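Intestinal fatty acid binding protein (Rattus norvegicus, PDB 1ICM) binds long-chain fatty acids such as myristate inside a beta barrel and probably carries them through the cytosol of intestinal cells. Local coordinates at residues Asp9-Tyr14 with Leu30-Asn35; Leu38-Thr41 with Lys46-Val49. All coordinates share one frame; numbering follows the deposited sequence.

Contact 1. Residues Asp9-Tyr14 with Leu30-Asn35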
loop_
_atom_site.group_PDB
_atom_site.type_symbol
_atom_site.label_atom_id
_atom_site.label_comp_id
_atom_site.label_asym_id
_atom_site.label_seq_id
_atom_site.Cartn_x
_atom_site.Cartn_y
_atom_site.Cartn_z
ATOM N N ASP A 9 6.122 9.959 -5.466
ATOM C CA ASP A 9 6.233 11.200 -6.195
ATOM C C ASP A 9 5.000 12.093 -6.049
ATOM O O ASP A 9 5.129 13.303 -5.838
ATOM C CB ASP A 9 6.404 10.822 -7.662
ATOM C CG ASP A 9 6.525 12.024 -8.541
ATOM O OD1 ASP A 9 7.514 12.816 -8.268
ATOM O OD2 ASP A 9 5.775 12.242 -9.453
ATOM N N ARG A 10 3.787 11.533 -6.191
ATOM C CA ARG A 10 2.586 12.338 -6.050
ATOM C C ARG A 10 1.420 11.481 -5.590
ATOM O O ARG A 10 1.488 10.248 -5.694
ATOM C CB ARG A 10 2.219 13.115 -7.291
ATOM C CG ARG A 10 2.103 12.157 -8.463
ATOM C CD ARG A 10 2.099 12.864 -9.826
ATOM N NE ARG A 10 1.808 11.929 -10.913
ATOM C CZ ARG A 10 2.663 11.055 -11.483
ATOM N NH1 ARG A 10 3.936 10.968 -11.111
ATOM N NH2 ARG A 10 2.283 10.244 -12.472
ATOM N N ASN A 11 0.386 12.145 -5.084
ATOM C CA ASN A 11 -0.798 11.431 -4.606
ATOM C C ASN A 11 -2.036 11.991 -5.260
ATOM O O ASN A 11 -2.029 13.131 -5.755
ATOM C CB ASN A 11 -1.003 11.705 -3.115
ATOM C CG ASN A 11 0.241 11.445 -2.290
ATOM O OD1 ASN A 11 0.856 10.368 -2.266
ATOM N ND2 ASN A 11 0.617 12.478 -1.557
ATOM N N GLU A 12 -3.099 11.193 -5.227
ATOM C CA GLU A 12 -4.368 11.654 -5.758
ATOM C C GLU A 12 -5.451 11.324 -4.740
ATOM O O GLU A 12 -5.529 10.172 -4.322
ATOM C CB GLU A 12 -4.698 11.046 -7.133
ATOM C CG GLU A 12 -3.837 11.698 -8.234
ATOM C CD GLU A 12 -4.165 11.265 -9.647
ATOM O OE1 GLU A 12 -5.361 10.744 -9.750
ATOM O OE2 GLU A 12 -3.390 11.388 -10.579
ATOM N N ASN A 13 -6.171 12.355 -4.286
ATOM C CA ASN A 13 -7.236 12.201 -3.299
ATOM C C ASN A 13 -6.847 11.484 -2.039
ATOM O O ASN A 13 -7.683 10.868 -1.371
ATOM C CB ASN A 13 -8.363 11.423 -3.979
ATOM C CG ASN A 13 -9.737 11.775 -3.455
ATOM O OD1 ASN A 13 -10.063 12.953 -3.180
ATOM N ND2 ASN A 13 -10.541 10.717 -3.322
ATOM N N TYR A 14 -5.557 11.520 -1.650
ATOM C CA TYR A 14 -5.114 10.807 -0.480
ATOM C C TYR A 14 -5.658 11.350 0.849
ATOM O O TYR A 14 -5.959 10.615 1.809
ATOM C CB TYR A 14 -3.565 10.736 -0.588
ATOM C CG TYR A 14 -2.956 9.764 0.379
ATOM C CD1 TYR A 14 -3.506 8.494 0.559
ATOM C CD2 TYR A 14 -1.824 10.078 1.128
ATOM C CE1 TYR A 14 -2.959 7.547 1.429
ATOM C CE2 TYR A 14 -1.255 9.142 1.988
ATOM C CZ TYR A 14 -1.814 7.874 2.164
ATOM O OH TYR A 14 -1.224 6.950 3.007
ATOM N N LEU A 30 0.612 14.959 7.820
ATOM C CA LEU A 30 1.883 14.267 7.927
ATOM C C LEU A 30 1.937 13.057 6.976
ATOM O O LEU A 30 2.996 12.780 6.418
ATOM C CB LEU A 30 2.201 13.720 9.345
ATOM C CG LEU A 30 2.177 14.777 10.469
ATOM C CD1 LEU A 30 2.397 14.169 11.874
ATOM C CD2 LEU A 30 3.132 15.935 10.182
ATOM N N GLY A 31 0.813 12.339 6.841
ATOM C CA GLY A 31 0.696 11.153 5.998
ATOM C C GLY A 31 0.967 11.450 4.539
ATOM O O GLY A 31 1.601 10.667 3.814
ATOM N N ALA A 32 0.520 12.612 4.109
ATOM C CA ALA A 32 0.694 13.019 2.744
ATOM C C ALA A 32 2.091 13.450 2.339
ATOM O O ALA A 32 2.331 13.708 1.155
ATOM C CB ALA A 32 -0.228 14.181 2.399
ATOM N N HIS A 33 2.983 13.570 3.328
ATOM C CA HIS A 33 4.352 13.934 3.117
ATOM C C HIS A 33 5.178 12.960 3.955
ATOM O O HIS A 33 6.060 13.346 4.749
ATOM C CB HIS A 33 4.576 15.331 3.684
ATOM C CG HIS A 33 4.057 16.422 2.854
ATOM N ND1 HIS A 33 2.811 16.985 3.097
ATOM C CD2 HIS A 33 4.659 17.053 1.811
ATOM C CE1 HIS A 33 2.676 17.952 2.199
ATOM N NE2 HIS A 33 3.755 18.017 1.416
ATOM N N ASP A 34 4.906 11.661 3.798
ATOM C CA ASP A 34 5.617 10.658 4.563
ATOM C C ASP A 34 6.968 10.133 4.022
ATOM O O ASP A 34 7.585 9.325 4.729
ATOM C CB ASP A 34 4.657 9.492 4.825
ATOM C CG ASP A 34 4.243 8.708 3.600
ATOM O OD1 ASP A 34 4.611 9.216 2.451
ATOM O OD2 ASP A 34 3.610 7.665 3.684
ATOM N N ASN A 35 7.355 10.638 2.844
ATOM C CA ASN A 35 8.627 10.230 2.197
ATOM C C ASN A 35 8.703 8.720 2.066
ATOM O O ASN A 35 9.765 8.147 2.231
ATOM C CB ASN A 35 9.923 10.710 2.912
ATOM C CG ASN A 35 10.017 12.220 2.840
ATOM O OD1 ASN A 35 10.135 12.789 1.741
ATOM N ND2 ASN A 35 9.928 12.864 4.007
HETATM O O HOH W 1 3.728 12.231 -0.807
HETATM O O HOH W 2 0.782 7.933 4.687
#

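Contact 2. Residues Leu38-Thr41 with Lys46-Val49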
loop_
_atom_site.group_PDB
_atom_site.type_symbol
_atom_site.label_atom_id
_atom_site.label_comp_id
_atom_site.label_asym_id
_atom_site.label_seq_id
_atom_site.Cartn_x
_atom_site.Cartn_y
_atom_site.Cartn_z
ATOM N N LEU A 38 9.810 2.209 -1.047
ATOM C CA LEU A 38 9.607 0.763 -0.958
ATOM C C LEU A 38 10.723 0.059 -1.730
ATOM O O LEU A 38 11.082 0.461 -2.857
ATOM C CB LEU A 38 8.305 0.408 -1.736
ATOM C CG LEU A 38 7.010 1.033 -1.203
ATOM C CD1 LEU A 38 5.864 0.678 -2.136
ATOM C CD2 LEU A 38 6.733 0.434 0.177
ATOM N N THR A 39 11.242 -1.012 -1.122
ATOM C CA THR A 39 12.277 -1.781 -1.795
ATOM C C THR A 39 11.627 -3.150 -1.963
ATOM O O THR A 39 11.338 -3.813 -0.966
ATOM C CB THR A 39 13.609 -1.836 -1.007
ATOM O OG1 THR A 39 14.163 -0.528 -0.933
ATOM C CG2 THR A 39 14.592 -2.777 -1.684
ATOM N N ILE A 40 11.398 -3.552 -3.224
ATOM C CA ILE A 40 10.716 -4.808 -3.540
ATOM C C ILE A 40 11.613 -5.870 -4.121
ATOM O O ILE A 40 12.328 -5.620 -5.094
ATOM C CB ILE A 40 9.526 -4.569 -4.480
ATOM C CG1 ILE A 40 8.573 -3.614 -3.767
ATOM C CG2 ILE A 40 8.818 -5.893 -4.751
ATOM C CD1 ILE A 40 7.551 -2.937 -4.663
ATOM N N THR A 41 11.550 -7.044 -3.521
ATOM C CA THR A 41 12.359 -8.128 -4.029
ATOM C C THR A 41 11.513 -9.385 -4.009
ATOM O O THR A 41 10.697 -9.543 -3.107
ATOM C CB THR A 41 13.624 -8.376 -3.221
ATOM O OG1 THR A 41 13.277 -8.670 -1.897
ATOM C CG2 THR A 41 14.465 -7.117 -3.243
ATOM N N LYS A 46 7.245 -15.711 -3.191
ATOM C CA LYS A 46 7.239 -14.842 -2.010
ATOM C C LYS A 46 7.853 -13.486 -2.277
ATOM O O LYS A 46 8.889 -13.345 -2.921
ATOM C CB LYS A 46 8.108 -15.430 -0.909
ATOM C CG LYS A 46 7.460 -16.615 -0.251
ATOM C CD LYS A 46 8.364 -17.394 0.691
ATOM C CE LYS A 46 8.478 -16.768 2.057
ATOM N NZ LYS A 46 8.845 -17.763 3.072
ATOM N N PHE A 47 7.245 -12.465 -1.756
ATOM C CA PHE A 47 7.742 -11.133 -1.933
ATOM C C PHE A 47 8.172 -10.524 -0.596
ATOM O O PHE A 47 7.561 -10.830 0.446
ATOM C CB PHE A 47 6.651 -10.200 -2.460
ATOM C CG PHE A 47 6.354 -10.327 -3.936
ATOM C CD1 PHE A 47 5.727 -11.475 -4.424
ATOM C CD2 PHE A 47 6.703 -9.327 -4.847
ATOM C CE1 PHE A 47 5.459 -11.583 -5.789
ATOM C CE2 PHE A 47 6.456 -9.434 -6.217
ATOM C CZ PHE A 47 5.843 -10.591 -6.693
ATOM N N THR A 48 9.193 -9.656 -0.659
ATOM C CA THR A 48 9.676 -8.944 0.497
ATOM C C THR A 48 9.621 -7.486 0.131
ATOM O O THR A 48 10.228 -7.061 -0.851
ATOM C CB THR A 48 11.091 -9.277 0.960
ATOM O OG1 THR A 48 11.103 -10.624 1.351
ATOM C CG2 THR A 48 11.483 -8.399 2.161
ATOM N N VAL A 49 8.867 -6.736 0.942
ATOM C CA VAL A 49 8.705 -5.303 0.743
ATOM C C VAL A 49 9.251 -4.599 1.976
ATOM O O VAL A 49 8.797 -4.779 3.104
ATOM C CB VAL A 49 7.282 -4.809 0.526
ATOM C CG1 VAL A 49 7.256 -3.316 0.205
ATOM C CG2 VAL A 49 6.552 -5.575 -0.581
#

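Contact 1. Residues Asp9-Tyr14 with Leu30-Asn35
Tyr14 turns the edge of its ring to the end of the helical lid, CE2 lying 3.7 Å from Gly31 O and CD2 4.2 Å from Ala32 CA, both near the ring plane. The ring gets there because CG stands anti to the backbone N (chi1 -167°), which swings it off the start of helix 14-21 toward residues 31 and 32. This is the closely packed half of the contact: Tyr14 and Gly31 are both buried, and with no side chain at Gly31 the ring edge lies against its carbonyl. Tyrosine suits its own place because its C-H edge can rest on that carbonyl while the hydroxyl reaches past it. The OH is 2.8 Å from a water that donates to Gly31 O at 3.0 Å, and the side chain also touches the bound myristate. In the fold of the cytosolic fatty-acid binding proteins, a pair of short helices connects the first two barrel strands; here strand 4-12 leads into that helical pair, and the chain leaves helix 25-31 close to where it entered. The looser half involves the partly exposed Asn11 and Ala32. Asn11 ND2 reaches Ala32 O at 3.4 Å in a weak, bent hydrogen bond (136° at the hydrogen). A second water fills in, accepting from Asn11 ND2 at 3.2 Å and donating to Ala32 O at 2.8 Å, so the water's bond is the firmer hold on Ala32 O and the direct amide bond a weak addition. An amide fits this place because it can donate to the lid while its OD1 accepts from Arg126 NE. Arg126 also forms a salt bridge with Asp34 OD1, and thus ties strand 122-130 to both sides of the contact.

Contact 2. Residues Leu38-Thr41 with Lys46-Val49
A chi1 of -175° at Val49 sets CG1 opposite the backbone N and beside the carbonyl carbon, aimed at Leu38, whose CD2 it meets at 3.8 Å. The same Val49 methyl lies 4.2 Å from Ile40 CG1. Ile40 CG2, likewise opposite its own N, comes within 4.0 Å of Phe47 CD2 at the ring edge. The two strands form a beta hairpin of the fatty-acid binding barrel, running antiparallel at 160°. Branched aliphatic residues suit the buried face: Ile40 and Val49, a non-hydrogen-bonded pair, lie side by side, and Val49 also touches the myristate. Phe47 extends this apolar patch to the next strand, where its ring meets Phe62 with the planes nearly parallel. The other face carries Thr41 beside Thr48, whose beta-branched side chains favour an extended backbone and whose hydroxyls suit the more exposed side. These two form the hydrogen-bonded pair: Thr41 N donates to Thr48 O at 3.0 Å, and Thr48 N returns the bond to Thr41 O at 2.9 Å. Phe47 CA adds a CA-H...O contact to Thr41 O at 3.6 Å.

Contact 1 closes before contact 2 opens: strand 37-43 is the next element after helix 25-31, across a short loop, so the segments adjoin in sequence, yet the two centres lie about 21 Å apart and there is no other touch between them. Both reach the same antiparallel sheet, in which strands 4-12 and 37-43 are neighbours. Contact 1 ties the end of the helical lid to the first strand, whereas contact 2 pairs the strand that follows the lid with its hairpin partner, 46-52. Both border the bound fatty acid, so the lid junction and the barrel wall each contribute to lining its cavity.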